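Local coordinates for protein (alpha-2u-globulin) (Rattus norvegicus, PDB 2A2U) that probably carries small hydrophobic ligands inside a lipocalin barrel, and also binds a hyaline droplet inducer, at residues Glu20-Leu34 against Phe109-Met121. Residues are numbered along the deposited sequence; the frame is centred on the assembly and turned at random.
Sequences EEASSTRGNLDVAKL and FTILKTDYDRYVM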
loop_
_atom_site.group_PDB
_atom_site.type_symbol
_atom_site.label_atom_id
_atom_site.label_comp_id
_atom_site.label_asym_id
_atom_site.label_seq_id
_atom_site.Cartn_x
_atom_site.Cartn_y
_atom_site.Cartn_z
ATOM N N GLU A 20 -25.573 3.990 24.827
ATOM C CA GLU A 20 -25.099 2.635 24.418
ATOM C C GLU A 20 -24.969 2.559 22.899
ATOM O O GLU A 20 -23.862 2.417 22.386
ATOM C CB GLU A 20 -26.067 1.553 24.917
ATOM C CG GLU A 20 -25.579 0.114 24.759
ATOM C CD GLU A 20 -26.719 -0.896 24.690
ATOM O OE1 GLU A 20 -27.893 -0.487 24.775
ATOM O OE2 GLU A 20 -26.446 -2.104 24.539
ATOM N N GLU A 21 -26.089 2.669 22.184
ATOM C CA GLU A 21 -26.071 2.597 20.722
ATOM C C GLU A 21 -25.564 3.874 20.057
ATOM O O GLU A 21 -25.940 4.987 20.436
ATOM C CB GLU A 21 -27.456 2.290 20.163
ATOM C CG GLU A 21 -28.062 0.944 20.530
ATOM C CD GLU A 21 -29.526 0.874 20.118
ATOM O OE1 GLU A 21 -30.203 1.926 20.129
ATOM O OE2 GLU A 21 -30.000 -0.221 19.771
ATOM N N ALA A 22 -24.712 3.694 19.055
ATOM C CA ALA A 22 -24.153 4.800 18.290
ATOM C C ALA A 22 -24.155 4.362 16.838
ATOM O O ALA A 22 -24.521 3.231 16.533
ATOM C CB ALA A 22 -22.746 5.105 18.743
ATOM N N SER A 23 -23.706 5.229 15.943
ATOM C CA SER A 23 -23.703 4.882 14.531
ATOM C C SER A 23 -22.893 5.898 13.762
ATOM O O SER A 23 -22.978 7.092 14.043
ATOM C CB SER A 23 -25.137 4.872 14.020
ATOM O OG SER A 23 -25.192 4.578 12.643
ATOM N N SER A 24 -22.079 5.424 12.821
ATOM C CA SER A 24 -21.241 6.314 12.016
ATOM C C SER A 24 -22.144 7.097 11.088
ATOM O O SER A 24 -21.978 8.306 10.924
ATOM C CB SER A 24 -20.174 5.539 11.217
ATOM O OG SER A 24 -20.724 4.858 10.101
ATOM N N THR A 25 -23.136 6.405 10.538
ATOM C CA THR A 25 -24.102 7.018 9.637
ATOM C C THR A 25 -24.945 8.028 10.426
ATOM O O THR A 25 -25.107 9.173 10.000
ATOM C CB THR A 25 -25.011 5.948 8.963
ATOM O OG1 THR A 25 -25.848 5.320 9.943
ATOM C CG2 THR A 25 -24.165 4.873 8.293
ATOM N N ARG A 26 -25.412 7.623 11.607
ATOM C CA ARG A 26 -26.212 8.492 12.474
ATOM C C ARG A 26 -25.356 9.695 12.888
ATOM O O ARG A 26 -25.879 10.769 13.181
ATOM C CB ARG A 26 -26.663 7.716 13.724
ATOM C CG ARG A 26 -27.951 8.207 14.402
ATOM C CD ARG A 26 -28.247 7.475 15.724
ATOM N NE ARG A 26 -28.352 6.019 15.593
ATOM C CZ ARG A 26 -27.897 5.145 16.494
ATOM N NH1 ARG A 26 -27.297 5.561 17.606
ATOM N NH2 ARG A 26 -28.059 3.843 16.297
ATOM N N GLY A 27 -24.037 9.509 12.894
ATOM C CA GLY A 27 -23.135 10.582 13.276
ATOM C C GLY A 27 -23.270 10.901 14.750
ATOM O O GLY A 27 -23.801 11.948 15.120
ATOM N N ASN A 28 -22.813 9.974 15.584
ATOM C CA ASN A 28 -22.861 10.104 17.040
ATOM C C ASN A 28 -21.914 9.073 17.639
ATOM O O ASN A 28 -21.697 9.032 18.851
ATOM C CB ASN A 28 -24.287 9.886 17.566
ATOM C CG ASN A 28 -24.899 8.574 17.101
ATOM O OD1 ASN A 28 -24.357 7.882 16.240
ATOM N ND2 ASN A 28 -26.054 8.243 17.658
ATOM N N LEU A 29 -21.341 8.265 16.755
ATOM C CA LEU A 29 -20.406 7.219 17.115
ATOM C C LEU A 29 -19.093 7.768 17.679
ATOM O O LEU A 29 -18.705 8.892 17.402
ATOM C CB LEU A 29 -20.106 6.379 15.878
ATOM C CG LEU A 29 -19.148 5.223 16.134
ATOM C CD1 LEU A 29 -19.914 4.063 16.728
ATOM C CD2 LEU A 29 -18.464 4.811 14.863
ATOM N N ASP A 30 -18.428 6.950 18.484
ATOM C CA ASP A 30 -17.149 7.261 19.097
ATOM C C ASP A 30 -16.277 6.066 18.713
ATOM O O ASP A 30 -16.098 5.132 19.493
ATOM C CB ASP A 30 -17.289 7.361 20.619
ATOM C CG ASP A 30 -15.988 7.762 21.303
ATOM O OD1 ASP A 30 -14.986 8.022 20.604
ATOM O OD2 ASP A 30 -15.952 7.819 22.546
ATOM N N VAL A 31 -15.761 6.107 17.486
ATOM C CA VAL A 31 -14.938 5.041 16.921
ATOM C C VAL A 31 -13.767 4.606 17.796
ATOM O O VAL A 31 -13.316 3.470 17.714
ATOM C CB VAL A 31 -14.439 5.422 15.498
ATOM C CG1 VAL A 31 -13.361 6.473 15.570
ATOM C CG2 VAL A 31 -13.937 4.202 14.765
ATOM N N ALA A 32 -13.309 5.499 18.663
ATOM C CA ALA A 32 -12.203 5.199 19.565
ATOM C C ALA A 32 -12.509 3.998 20.449
ATOM O O ALA A 32 -11.616 3.229 20.788
ATOM C CB ALA A 32 -11.899 6.396 20.427
ATOM N N LYS A 33 -13.776 3.837 20.815
ATOM C CA LYS A 33 -14.197 2.734 21.670
ATOM C C LYS A 33 -14.305 1.389 20.974
ATOM O O LYS A 33 -14.588 0.382 21.619
ATOM C CB LYS A 33 -15.524 3.065 22.327
ATOM C CG LYS A 33 -15.444 4.185 23.316
ATOM C CD LYS A 33 -16.818 4.496 23.822
ATOM C CE LYS A 33 -16.778 5.581 24.865
ATOM N NZ LYS A 33 -18.164 5.981 25.247
ATOM N N LEU A 34 -14.120 1.375 19.658
ATOM C CA LEU A 34 -14.190 0.140 18.882
ATOM C C LEU A 34 -12.869 -0.617 18.945
ATOM O O LEU A 34 -12.771 -1.749 18.486
ATOM C CB LEU A 34 -14.540 0.456 17.431
ATOM C CG LEU A 34 -15.915 1.068 17.184
ATOM C CD1 LEU A 34 -16.043 1.444 15.730
ATOM C CD2 LEU A 34 -16.996 0.069 17.565
ATOM N N PHE A 109 -17.762 0.960 3.410
ATOM C CA PHE A 109 -18.532 0.467 4.544
ATOM C C PHE A 109 -18.816 1.505 5.606
ATOM O O PHE A 109 -18.159 2.539 5.663
ATOM C CB PHE A 109 -17.881 -0.765 5.170
ATOM C CG PHE A 109 -16.576 -0.493 5.843
ATOM C CD1 PHE A 109 -16.531 -0.072 7.169
ATOM C CD2 PHE A 109 -15.387 -0.712 5.173
ATOM C CE1 PHE A 109 -15.320 0.133 7.819
ATOM C CE2 PHE A 109 -14.173 -0.514 5.806
ATOM C CZ PHE A 109 -14.137 -0.093 7.142
ATOM N N THR A 110 -19.839 1.238 6.413
ATOM C CA THR A 110 -20.238 2.126 7.498
ATOM C C THR A 110 -20.550 1.320 8.747
ATOM O O THR A 110 -20.777 0.116 8.681
ATOM C CB THR A 110 -21.492 2.937 7.143
ATOM O OG1 THR A 110 -22.536 2.051 6.725
ATOM C CG2 THR A 110 -21.201 3.910 6.034
ATOM N N ILE A 111 -20.511 1.990 9.891
ATOM C CA ILE A 111 -20.810 1.366 11.170
ATOM C C ILE A 111 -22.286 1.607 11.390
ATOM O O ILE A 111 -22.715 2.711 11.715
ATOM C CB ILE A 111 -19.959 1.979 12.284
ATOM C CG1 ILE A 111 -18.484 1.732 11.965
ATOM C CG2 ILE A 111 -20.312 1.364 13.618
ATOM C CD1 ILE A 111 -17.513 2.459 12.847
ATOM N N LEU A 112 -23.059 0.566 11.127
ATOM C CA LEU A 112 -24.503 0.612 11.222
ATOM C C LEU A 112 -25.035 0.792 12.635
ATOM O O LEU A 112 -25.852 1.681 12.876
ATOM C CB LEU A 112 -25.087 -0.653 10.598
ATOM C CG LEU A 112 -26.366 -0.494 9.791
ATOM C CD1 LEU A 112 -26.143 0.531 8.701
ATOM C CD2 LEU A 112 -26.754 -1.827 9.189
ATOM N N LYS A 113 -24.584 -0.053 13.562
ATOM C CA LYS A 113 -25.035 0.011 14.952
ATOM C C LYS A 113 -24.019 -0.632 15.892
ATOM O O LYS A 113 -23.425 -1.651 15.562
ATOM C CB LYS A 113 -26.403 -0.671 15.091
ATOM C CG LYS A 113 -27.035 -0.553 16.468
ATOM C CD LYS A 113 -28.441 -1.145 16.493
ATOM C CE LYS A 113 -29.463 -0.219 15.840
ATOM N NZ LYS A 113 -29.704 1.027 16.635
ATOM N N THR A 114 -23.810 -0.022 17.052
ATOM C CA THR A 114 -22.869 -0.554 18.031
ATOM C C THR A 114 -23.243 -0.103 19.437
ATOM O O THR A 114 -23.840 0.957 19.611
ATOM C CB THR A 114 -21.417 -0.097 17.735
ATOM O OG1 THR A 114 -20.497 -0.846 18.537
ATOM C CG2 THR A 114 -21.234 1.371 18.064
ATOM N N ASP A 115 -22.963 -0.951 20.420
ATOM C CA ASP A 115 -23.220 -0.629 21.814
ATOM C C ASP A 115 -21.858 -0.586 22.505
ATOM O O ASP A 115 -21.754 -0.445 23.714
ATOM C CB ASP A 115 -24.176 -1.650 22.440
ATOM C CG ASP A 115 -23.491 -2.907 22.917
ATOM O OD1 ASP A 115 -22.496 -3.329 22.302
ATOM O OD2 ASP A 115 -23.975 -3.486 23.911
ATOM N N TYR A 116 -20.823 -0.730 21.681
ATOM C CA TYR A 116 -19.414 -0.696 22.058
ATOM C C TYR A 116 -18.768 -1.907 22.721
ATOM O O TYR A 116 -17.736 -2.395 22.253
ATOM C CB TYR A 116 -19.089 0.570 22.843
ATOM C CG TYR A 116 -19.324 1.846 22.072
ATOM C CD1 TYR A 116 -18.499 2.213 21.010
ATOM C CD2 TYR A 116 -20.372 2.691 22.410
ATOM C CE1 TYR A 116 -18.714 3.404 20.319
ATOM C CE2 TYR A 116 -20.591 3.866 21.730
ATOM C CZ TYR A 116 -19.770 4.217 20.693
ATOM O OH TYR A 116 -20.012 5.406 20.076
ATOM N N ASP A 117 -19.350 -2.396 23.810
ATOM C CA ASP A 117 -18.756 -3.540 24.506
ATOM C C ASP A 117 -19.397 -4.892 24.280
ATOM O O ASP A 117 -19.106 -5.852 24.991
ATOM C CB ASP A 117 -18.578 -3.264 26.003
ATOM C CG ASP A 117 -19.768 -2.583 26.611
ATOM O OD1 ASP A 117 -20.900 -3.087 26.447
ATOM O OD2 ASP A 117 -19.576 -1.535 27.259
ATOM N N ARG A 118 -20.257 -4.976 23.279
ATOM C CA ARG A 118 -20.883 -6.244 22.970
ATOM C C ARG A 118 -20.867 -6.538 21.486
ATOM O O ARG A 118 -20.236 -7.499 21.046
ATOM C CB ARG A 118 -22.320 -6.289 23.472
ATOM C CG ARG A 118 -22.455 -6.679 24.918
ATOM C CD ARG A 118 -23.869 -7.119 25.216
ATOM N NE ARG A 118 -24.844 -6.063 24.949
ATOM C CZ ARG A 118 -26.106 -6.284 24.591
ATOM N NH1 ARG A 118 -26.554 -7.527 24.455
ATOM N NH2 ARG A 118 -26.917 -5.259 24.363
ATOM N N TYR A 119 -21.533 -5.684 20.714
ATOM C CA TYR A 119 -21.631 -5.881 19.279
ATOM C C TYR A 119 -21.322 -4.652 18.418
ATOM O O TYR A 119 -21.221 -3.522 18.905
ATOM C CB TYR A 119 -23.039 -6.388 18.935
ATOM C CG TYR A 119 -24.121 -5.346 19.138
ATOM C CD1 TYR A 119 -24.647 -5.095 20.400
ATOM C CD2 TYR A 119 -24.581 -4.575 18.069
ATOM C CE1 TYR A 119 -25.606 -4.097 20.593
ATOM C CE2 TYR A 119 -25.534 -3.578 18.250
ATOM C CZ TYR A 119 -26.040 -3.338 19.511
ATOM O OH TYR A 119 -26.959 -2.327 19.702
ATOM N N VAL A 120 -21.148 -4.918 17.128
ATOM C CA VAL A 120 -20.920 -3.892 16.120
ATOM C C VAL A 120 -21.379 -4.470 14.794
ATOM O O VAL A 120 -21.010 -5.581 14.425
ATOM C CB VAL A 120 -19.450 -3.396 16.037
ATOM C CG1 VAL A 120 -18.510 -4.488 15.551
ATOM C CG2 VAL A 120 -19.380 -2.190 15.124
ATOM N N MET A 121 -22.291 -3.760 14.147
ATOM C CA MET A 121 -22.836 -4.185 12.870
ATOM C C MET A 121 -22.289 -3.265 11.782
ATOM O O MET A 121 -22.398 -2.037 11.869
ATOM C CB MET A 121 -24.368 -4.129 12.904
ATOM C CG MET A 121 -24.974 -4.788 14.135
ATOM S SD MET A 121 -26.761 -4.770 14.169
ATOM C CE MET A 121 -27.078 -5.978 15.427
HETATM O O HOH W 1 -21.523 7.012 21.513
#
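The hydroxyl of Y116 is gripped by the backbone N of D30, which donates to Y116 OH over 2.7 Å, and by a water that also makes a weak bond to N28 O. This tyrosine sits in the turn between strands 106-114 and 119-128 of the lipocalin beta-barrel, where the N-terminal segment 20-34 crosses before entering strand 36-44. Its ring is sandwiched: K33 CD lies over the centre of one face, 3.9 Å from the Y116 centroid, while T114 CG2 rests nearer the rim of the other. A22 CB packs against Y116 CZ. With an alanine here the D30 amide would probably lose its acceptor and the aliphatic chain of K33 the ring face it lies on.

Alongside, A22 and T114 form a single antiparallel bridge, with A22 N donating to T114 O at 2.9 Å and a weak bond returning. Farther along, S24 is held twice by I111: its N donates to I111 O, and its OG, brought back over its own backbone by a chi1 of 75°, accepts from I111 N at 2.9 Å and also bonds to G97 O. The methyl I111 CD1 meets L29 CD2 and L34 CD1 in an apolar patch. At the far end R118 salt-bridges D115 through NE and E20 through NH2; although E20 is poorly ordered, the 3.2 Å bond from R118 NH2 to E20 OE2 lies in the guanidinium plane.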